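Local coordinates for protein galactan 1,3-beta-galactosidase (Phanerochaete chrysosporium, PDB 7BYT) that probably hydrolyses beta-1,3-galactan, cutting as an exo-enzyme of glycoside hydrolase family 43, and binds calcium and galactose through a carbohydrate-binding module, at residues A184-P189 / Y198-S203. Numbering follows the deposited sequence. Where two conformers were deposited one is given.
With GLA (alpha-D-galactopyranose), chain F.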
loop_
_atom_site.group_PDB
_atom_site.type_symbol
_atom_site.label_atom_id
_atom_site.label_comp_id
_atom_site.label_asym_id
_atom_site.label_seq_id
_atom_site.Cartn_x
_atom_site.Cartn_y
_atom_site.Cartn_z
ATOM N N ALA A 184 13.526 15.128 -10.768
ATOM C CA ALA A 184 13.470 14.135 -9.701
ATOM C C ALA A 184 12.645 12.893 -10.048
ATOM O O ALA A 184 12.798 11.872 -9.369
ATOM C CB ALA A 184 12.946 14.778 -8.414
ATOM N N THR A 185 11.796 12.947 -11.075
ATOM C CA THR A 185 10.930 11.824 -11.476
ATOM C C THR A 185 10.293 11.129 -10.275
ATOM O O THR A 185 10.335 9.903 -10.137
ATOM C CB THR A 185 11.632 10.821 -12.407
ATOM O OG1 THR A 185 12.714 10.168 -11.724
ATOM C CG2 THR A 185 12.161 11.521 -13.647
ATOM N N LEU A 186 9.678 11.927 -9.408
ATOM C CA LEU A 186 8.993 11.409 -8.230
ATOM C C LEU A 186 7.493 11.338 -8.462
ATOM O O LEU A 186 6.901 12.221 -9.092
ATOM C CB LEU A 186 9.256 12.306 -7.017
ATOM C CG LEU A 186 10.711 12.383 -6.566
ATOM C CD1 LEU A 186 10.812 13.373 -5.417
ATOM C CD2 LEU A 186 11.227 11.017 -6.123
ATOM N N GLU A 187 6.867 10.300 -7.928
ATOM C CA GLU A 187 5.409 10.253 -7.913
ATOM C C GLU A 187 4.952 9.631 -6.595
ATOM O O GLU A 187 5.733 9.512 -5.644
ATOM C CB GLU A 187 4.805 9.682 -9.205
ATOM C CG GLU A 187 5.184 8.275 -9.494
ATOM C CD GLU A 187 4.499 7.677 -10.743
ATOM O OE1 GLU A 187 3.857 8.372 -11.579
ATOM O OE2 GLU A 187 4.627 6.456 -10.895
ATOM N N ALA A 188 3.658 9.337 -6.503
ATOM C CA ALA A 188 3.034 8.784 -5.296
ATOM C C ALA A 188 3.493 9.477 -4.009
ATOM O O ALA A 188 3.921 8.804 -3.060
ATOM C CB ALA A 188 3.281 7.273 -5.223
ATOM N N PRO A 189 3.401 10.803 -3.918
ATOM C CA PRO A 189 3.927 11.499 -2.738
ATOM C C PRO A 189 2.999 11.446 -1.526
ATOM O O PRO A 189 1.781 11.269 -1.626
ATOM C CB PRO A 189 4.038 12.945 -3.225
ATOM C CG PRO A 189 2.877 13.065 -4.196
ATOM C CD PRO A 189 2.899 11.754 -4.933
ATOM N N TYR A 198 9.428 18.348 8.005
ATOM C CA TYR A 198 8.578 17.767 6.973
ATOM C C TYR A 198 9.303 16.594 6.329
ATOM O O TYR A 198 10.448 16.733 5.895
ATOM C CB TYR A 198 8.261 18.815 5.907
ATOM C CG TYR A 198 7.601 20.065 6.452
ATOM C CD1 TYR A 198 6.227 20.132 6.631
ATOM C CD2 TYR A 198 8.364 21.188 6.769
ATOM C CE1 TYR A 198 5.630 21.281 7.118
ATOM C CE2 TYR A 198 7.773 22.339 7.255
ATOM C CZ TYR A 198 6.410 22.377 7.422
ATOM O OH TYR A 198 5.822 23.529 7.900
ATOM N N PHE A 199 8.639 15.443 6.283
ATOM C CA PHE A 199 9.177 14.249 5.636
ATOM C C PHE A 199 8.327 13.915 4.419
ATOM O O PHE A 199 7.144 13.593 4.559
ATOM C CB PHE A 199 9.215 13.066 6.606
ATOM C CG PHE A 199 10.259 13.209 7.673
ATOM C CD1 PHE A 199 9.983 13.899 8.850
ATOM C CD2 PHE A 199 11.524 12.688 7.482
ATOM C CE1 PHE A 199 10.955 14.047 9.823
ATOM C CE2 PHE A 199 12.513 12.831 8.459
ATOM C CZ PHE A 199 12.222 13.512 9.624
ATOM N N LEU A 200 8.936 13.997 3.235
ATOM C CA LEU A 200 8.287 13.607 1.992
ATOM C C LEU A 200 8.646 12.159 1.688
ATOM O O LEU A 200 9.825 11.792 1.716
ATOM C CB LEU A 200 8.778 14.509 0.856
ATOM C CG LEU A 200 8.413 14.100 -0.577
ATOM C CD1 LEU A 200 6.905 14.261 -0.833
ATOM C CD2 LEU A 200 9.222 14.932 -1.575
ATOM N N ILE A 201 7.629 11.340 1.424
ATOM C CA ILE A 201 7.790 9.963 0.958
ATOM C C ILE A 201 7.266 9.907 -0.468
ATOM O O ILE A 201 6.197 10.456 -0.760
ATOM C CB ILE A 201 7.003 8.982 1.848
ATOM C CG1 ILE A 201 7.221 9.252 3.337
ATOM C CG2 ILE A 201 7.242 7.527 1.415
ATOM C CD1 ILE A 201 8.587 8.946 3.815
ATOM N N ALA A 202 8.007 9.248 -1.357
ATOM C CA ALA A 202 7.612 9.202 -2.758
ATOM C C ALA A 202 8.245 7.997 -3.433
ATOM O O ALA A 202 9.262 7.460 -2.979
ATOM C CB ALA A 202 8.032 10.480 -3.497
ATOM N N SER A 203 7.635 7.586 -4.537
ATOM C CA SER A 203 8.227 6.592 -5.417
ATOM C C SER A 203 8.904 7.288 -6.586
ATOM O O SER A 203 8.733 8.484 -6.820
ATOM C CB SER A 203 7.167 5.626 -5.949
ATOM O OG SER A 203 6.381 6.225 -6.980
HETATM C C1 GLA F . 1.588 4.827 -11.224
HETATM C C2 GLA F . 0.780 5.905 -10.523
HETATM C C3 GLA F . -0.669 5.443 -10.439
HETATM C C4 GLA F . -1.214 5.253 -11.857
HETATM C C5 GLA F . -0.301 4.285 -12.623
HETATM C C6 GLA F . -0.702 4.167 -14.094
HETATM O O1 GLA F . 1.477 3.587 -10.498
HETATM O O2 GLA F . 1.350 6.119 -9.235
HETATM O O3 GLA F . -1.472 6.374 -9.702
HETATM O O4 GLA F . -1.349 6.510 -12.550
HETATM O O5 GLA F . 1.076 4.687 -12.554
HETATM O O6 GLA F . -0.368 5.366 -14.803
#
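E187 packs beside S203 and presents one face of its carboxylate to the bound alpha-galactose. O2 of the sugar sits over that face, 3.8 Å from E187 CD. At one oxygen, E187 OE2 comes within 3.5 Å of the sugar's C1. Q242 NE2 makes a weak hydrogen bond to the same oxygen. S203 meets the root of this side chain, with its OG 3.5 Å from E187 CG. The S203 hydroxyl is also hydrogen-bonded to Q242 NE2, and Q242 binds the galactose. The chain of E187 lies extended beyond CG (chi2 176°), which carries the carboxylate out to the sugar. With an alanine in place of E187, Q242 NE2 would probably lose its weak carboxylate partner, and the side of the galactose near C1 and O2 would be uncovered.

Two backbone bonds fix this pairing. E187 N donates to S203 O at 2.8 Å, nearly straight (165°). S203 N returns a more bent bond to E187 O. The two residues form an antiparallel hydrogen-bonded pair within one blade of the five-bladed beta-propeller of family 43. The E187 end of the blade meets the sugar-binding pocket. At A188 the chain turns a corner through left-handed backbone angles. D137, another galactose-binding residue, accepts the A188 N-H, and N243 donates to A188 O. Past the corner, P189 CA makes a CH...O contact with I201 O at 3.2 Å.

The face opposite E187 and S203 carries L186, A202 and L200. A202 CB touches L186 CB and also lies 3.3 Å from E187 O. With CG anti to the backbone N (chi1 169°), the end of L200 comes back toward 184-189: CD1 meets P189 CB at 4.0 Å and CD2 approaches L186 CD1. F162 of the neighbouring blade packs against L186, P189 and L200.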